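PDB 1WKR: polyporopepsin, which cleaves proteins with broad specificity as a pepsin-like aspartic endopeptidase and clots milk. Local coordinates for residues A[37-42]-A[66-71]; A[272-275]-A[281-284]. All blocks are in the same frame, centred on the assembly; numbering follows the deposited sequence.

Interaction 1: A[37-42]-A[66-71]; sequences NTWLGA and GSFSGT. With SO4 (sulfate ion), chain D.
The indole of W39 and the phenyl ring of F68 lie face to face, the F68 ring centred over the five-membered ring of the indole with 3.6 Å between centroids and the planes only 14° apart. That one face of W39 is taken up by F68 from CB to CZ, while F98 meets the indole edge-to-face. Within the stack the two side chains run in opposite directions: F68 CZ reaches back over W39 CB at 3.7 Å, and F68 CB sits over the six-membered ring of W39, 3.9 Å from its centroid, as a CH-pi contact. The tightest approach is between W39 CD1 and F68 CE1, 3.2 Å, at the side where the slight tilt brings the rings together. For W39, chi1 of 66° sets CG between the backbone N and the carbonyl carbon, which turns the indole toward the strand that carries F68; NE1 makes a weak hydrogen bond to Y63 OH.

In the pepsin fold this is the N-terminal lobe: W39 is on the short strand 39-40, just after the loop that follows the active-site D32, and F68 is near the start of strand 67-79, which pairs with strand 57-62 in the hairpin that, as in other pepsin-like enzymes, forms the flap. The side chains of W39 and D32 are about 7 Å apart, consistent with the stack helping to line the apolar surroundings of the active site. V59, V61 and A92 add aliphatic contacts to F68, and A92 and I104 do so for W39.

At the far end of 66-71, away from the rings, T71 OG1 donates to sulfate O2 at 2.7 Å. S93 OG and K58 NZ also hold the ion, which probably came from the crystallisation liquor.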
loop_
_atom_site.group_PDB
_atom_site.type_symbol
_atom_site.label_atom_id
_atom_site.label_comp_id
_atom_site.label_asym_id
_atom_site.label_seq_id
_atom_site.Cartn_x
_atom_site.Cartn_y
_atom_site.Cartn_z
ATOM N N ASN A 37 3.612 11.339 -3.917
ATOM C CA ASN A 37 4.241 11.899 -5.119
ATOM C C ASN A 37 4.160 10.864 -6.197
ATOM O O ASN A 37 4.579 9.701 -6.028
ATOM C CB ASN A 37 5.733 12.189 -4.840
ATOM C CG ASN A 37 5.936 13.350 -3.923
ATOM O OD1 ASN A 37 5.606 13.305 -2.722
ATOM N ND2 ASN A 37 6.432 14.507 -4.442
ATOM N N THR A 38 3.566 11.239 -7.342
ATOM C CA THR A 38 3.554 10.381 -8.541
ATOM C C THR A 38 4.793 10.672 -9.349
ATOM O O THR A 38 5.023 11.863 -9.651
ATOM C CB THR A 38 2.267 10.572 -9.330
ATOM O OG1 THR A 38 1.189 10.007 -8.567
ATOM C CG2 THR A 38 2.312 9.852 -10.675
ATOM N N TRP A 39 5.605 9.671 -9.634
ATOM C CA TRP A 39 6.865 9.909 -10.363
ATOM C C TRP A 39 7.210 8.728 -11.172
ATOM O O TRP A 39 6.775 7.585 -10.953
ATOM C CB TRP A 39 7.977 10.249 -9.348
ATOM C CG TRP A 39 8.365 9.131 -8.404
ATOM C CD1 TRP A 39 7.866 8.877 -7.172
ATOM C CD2 TRP A 39 9.410 8.155 -8.644
ATOM N NE1 TRP A 39 8.507 7.787 -6.604
ATOM C CE2 TRP A 39 9.493 7.351 -7.471
ATOM C CE3 TRP A 39 10.291 7.920 -9.689
ATOM C CZ2 TRP A 39 10.382 6.304 -7.341
ATOM C CZ3 TRP A 39 11.195 6.873 -9.571
ATOM C CH2 TRP A 39 11.271 6.081 -8.386
ATOM N N LEU A 40 8.089 8.984 -12.147
ATOM C CA LEU A 40 8.573 7.957 -13.068
ATOM C C LEU A 40 10.075 8.216 -13.343
ATOM O O LEU A 40 10.635 9.226 -12.905
ATOM C CB LEU A 40 7.734 7.929 -14.376
ATOM C CG LEU A 40 7.680 9.231 -15.159
ATOM C CD1 LEU A 40 8.920 9.445 -16.085
ATOM C CD2 LEU A 40 6.417 9.211 -16.024
ATOM N N GLY A 41 10.699 7.280 -14.041
ATOM C CA GLY A 41 12.130 7.448 -14.418
ATOM C C GLY A 41 12.965 6.392 -13.804
ATOM O O GLY A 41 14.226 6.420 -14.023
ATOM N N ALA A 42 12.457 5.451 -13.000
ATOM C CA ALA A 42 13.277 4.350 -12.471
ATOM C C ALA A 42 13.622 3.349 -13.485
ATOM O O ALA A 42 14.535 2.456 -13.231
ATOM C CB ALA A 42 12.560 3.675 -11.266
ATOM N N GLY A 66 13.781 2.956 0.311
ATOM C CA GLY A 66 14.430 3.575 -0.856
ATOM C C GLY A 66 14.232 5.061 -0.885
ATOM O O GLY A 66 13.928 5.658 0.109
ATOM N N SER A 67 14.447 5.601 -2.098
ATOM C CA SER A 67 14.436 7.069 -2.220
ATOM C C SER A 67 14.442 7.391 -3.703
ATOM O O SER A 67 14.803 6.586 -4.551
ATOM C CB SER A 67 15.668 7.734 -1.592
ATOM O OG SER A 67 16.781 7.247 -2.142
ATOM N N PHE A 68 14.071 8.638 -4.029
ATOM C CA PHE A 68 14.315 9.184 -5.379
ATOM C C PHE A 68 14.491 10.687 -5.277
ATOM O O PHE A 68 14.012 11.330 -4.376
ATOM C CB PHE A 68 13.211 8.786 -6.420
ATOM C CG PHE A 68 12.126 9.839 -6.581
ATOM C CD1 PHE A 68 11.059 9.919 -5.705
ATOM C CD2 PHE A 68 12.208 10.795 -7.606
ATOM C CE1 PHE A 68 10.072 10.881 -5.905
ATOM C CE2 PHE A 68 11.231 11.759 -7.775
ATOM C CZ PHE A 68 10.177 11.838 -6.905
ATOM N N SER A 69 15.139 11.228 -6.285
ATOM C CA SER A 69 15.143 12.691 -6.453
ATOM C C SER A 69 15.216 12.957 -7.958
ATOM O O SER A 69 15.724 12.206 -8.739
ATOM C CB SER A 69 16.280 13.352 -5.650
ATOM O OG SER A 69 17.452 12.820 -6.021
ATOM N N GLY A 70 14.770 14.185 -8.271
ATOM C CA GLY A 70 14.771 14.612 -9.693
ATOM C C GLY A 70 14.153 15.969 -9.841
ATOM O O GLY A 70 14.314 16.861 -9.033
ATOM N N THR A 71 13.381 16.074 -10.928
ATOM C CA THR A 71 12.788 17.388 -11.330
ATOM C C THR A 71 11.267 17.163 -11.478
ATOM O O THR A 71 10.849 16.101 -11.946
ATOM C CB THR A 71 13.361 17.773 -12.696
ATOM O OG1 THR A 71 14.760 18.131 -12.460
ATOM C CG2 THR A 71 12.722 18.967 -13.311
HETATM S S SO4 D . 17.867 16.631 -12.156
HETATM O O1 SO4 D . 18.353 16.564 -13.741
HETATM O O2 SO4 D . 16.467 16.099 -12.190
HETATM O O3 SO4 D . 18.708 15.749 -11.429
HETATM O O4 SO4 D . 17.880 17.948 -11.656
#

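Interaction 2: A[272-275]-A[281-284]; sequences QIWP and AIGG
A281 opens the second segment by setting its methyl group at the rim of the W274 indole: CB lies near the ring plane, 4.3 Å from W274 CZ2, a loose apolar contact at the edge of the six-membered ring. The next residue, I282, carries the rest of the contact and comes over a face. Its CG2 methyl stands above the six-membered ring of W274, 3.7 Å from the centroid and 15° off the ring normal, a clear CH-pi contact, with W274 CZ2 the nearest atom to I282 CG2 at 3.6 Å. The other branch of I282 covers the five-membered ring, CG1 lying 3.7 Å from W274 NE1, so the two branches divide the bicyclic system between them. P275 CD packs on the opposite face, 3.5 Å above the W274 ring plane, and the indole is therefore sandwiched between the proline and the isoleucine. W274 reaches toward the second segment with CG anti to the backbone N (chi1 -178°), while NE1 donates to L278 O in the loop between the segments. Replacing W274 by an alanine removes the indole, and this would probably leave L278 O without its donor and open a gap between P275 and I282. After I282 the chain turns through G283, whose positive phi would press a side chain against the preceding carbonyl O, and then G284, where a CB would be crowded by I282 CD1. The contact thus closes a loop in the C-terminal lobe of the pepsin-like fold, the lobe carrying D212, within the long connection from strand 263-267 to strand 289-295. It rests on the latter: W274 bonds through its backbone to Y290 and touches I292 with its side chain, while I282 packs on Y290.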
loop_
_atom_site.group_PDB
_atom_site.type_symbol
_atom_site.label_atom_id
_atom_site.label_comp_id
_atom_site.label_asym_id
_atom_site.label_seq_id
_atom_site.Cartn_x
_atom_site.Cartn_y
_atom_site.Cartn_z
ATOM N N GLN A 272 -1.500 -15.257 6.998
ATOM C CA GLN A 272 -0.273 -14.826 7.691
ATOM C C GLN A 272 0.980 -15.367 7.083
ATOM O O GLN A 272 2.062 -15.038 7.567
ATOM C CB GLN A 272 -0.344 -15.243 9.167
ATOM C CG GLN A 272 -1.327 -14.376 9.984
ATOM C CD GLN A 272 -1.542 -14.959 11.358
ATOM O OE1 GLN A 272 -0.612 -15.045 12.169
ATOM N NE2 GLN A 272 -2.731 -15.410 11.629
ATOM N N ILE A 273 0.877 -16.182 6.023
ATOM C CA ILE A 273 2.077 -16.824 5.434
ATOM C C ILE A 273 2.285 -16.349 4.017
ATOM O O ILE A 273 1.353 -15.973 3.297
ATOM C CB ILE A 273 2.047 -18.385 5.546
ATOM C CG1 ILE A 273 1.194 -19.025 4.441
ATOM C CG2 ILE A 273 1.642 -18.772 6.958
ATOM C CD1 ILE A 273 1.236 -20.542 4.468
ATOM N N TRP A 274 3.576 -16.367 3.576
ATOM C CA TRP A 274 3.944 -16.083 2.206
ATOM C C TRP A 274 3.438 -17.208 1.292
ATOM O O TRP A 274 3.452 -18.387 1.761
ATOM C CB TRP A 274 5.471 -15.940 2.124
ATOM C CG TRP A 274 6.014 -15.596 0.789
ATOM C CD1 TRP A 274 6.388 -16.422 -0.191
ATOM C CD2 TRP A 274 6.182 -14.253 0.263
ATOM N NE1 TRP A 274 6.779 -15.724 -1.333
ATOM C CE2 TRP A 274 6.642 -14.407 -1.053
ATOM C CE3 TRP A 274 5.933 -12.974 0.746
ATOM C CZ2 TRP A 274 6.902 -13.277 -1.938
ATOM C CZ3 TRP A 274 6.245 -11.862 -0.040
ATOM C CH2 TRP A 274 6.653 -12.018 -1.378
ATOM N N PRO A 275 2.996 -16.948 0.092
ATOM C CA PRO A 275 2.539 -18.046 -0.800
ATOM C C PRO A 275 3.643 -19.067 -1.020
ATOM O O PRO A 275 4.692 -18.773 -1.614
ATOM C CB PRO A 275 2.164 -17.302 -2.092
ATOM C CG PRO A 275 2.823 -15.955 -2.040
ATOM C CD PRO A 275 2.828 -15.633 -0.554
ATOM N N ALA A 281 10.890 -16.834 -4.376
ATOM C CA ALA A 281 10.887 -15.359 -4.681
ATOM C C ALA A 281 11.480 -14.604 -3.526
ATOM O O ALA A 281 11.933 -13.446 -3.677
ATOM C CB ALA A 281 9.518 -14.853 -5.026
ATOM N N ILE A 282 11.421 -15.105 -2.289
ATOM C CA ILE A 282 11.982 -14.490 -1.066
ATOM C C ILE A 282 13.175 -15.222 -0.482
ATOM O O ILE A 282 13.609 -14.968 0.598
ATOM C CB ILE A 282 10.896 -14.218 -0.037
ATOM C CG1 ILE A 282 10.062 -15.469 0.320
ATOM C CG2 ILE A 282 10.100 -12.952 -0.322
ATOM C CD1 ILE A 282 10.445 -16.307 1.287
ATOM N N GLY A 283 13.702 -16.182 -1.304
ATOM C CA GLY A 283 14.978 -16.868 -0.874
ATOM C C GLY A 283 14.718 -18.097 -0.018
ATOM O O GLY A 283 15.573 -18.604 0.527
ATOM N N GLY A 284 13.429 -18.467 0.054
ATOM C CA GLY A 284 13.043 -19.587 0.955
ATOM C C GLY A 284 13.093 -20.989 0.159
ATOM O O GLY A 284 13.285 -20.941 -1.029
#

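How the interactions relate
From the N terminus, interaction 1 comes first: the chain leaves strand 39-40, passes through 53-55 and 57-62, and returns on strand 67-79, so the contact closes a loop with 23 residues between its segments and ties two strands of the N-terminal lobe together near D32. Interaction 2 follows much later and closes a far shorter loop, only five residues between 272-275 and 281-284, tying two parts of one connection of the C-terminal lobe beside strand 289-295. The two are in series, neither nested nor crossed. The centres of interactions 1 and 2 lie about 28 Å apart, without touching; interaction 2 is also remote from the annotated active-site aspartates.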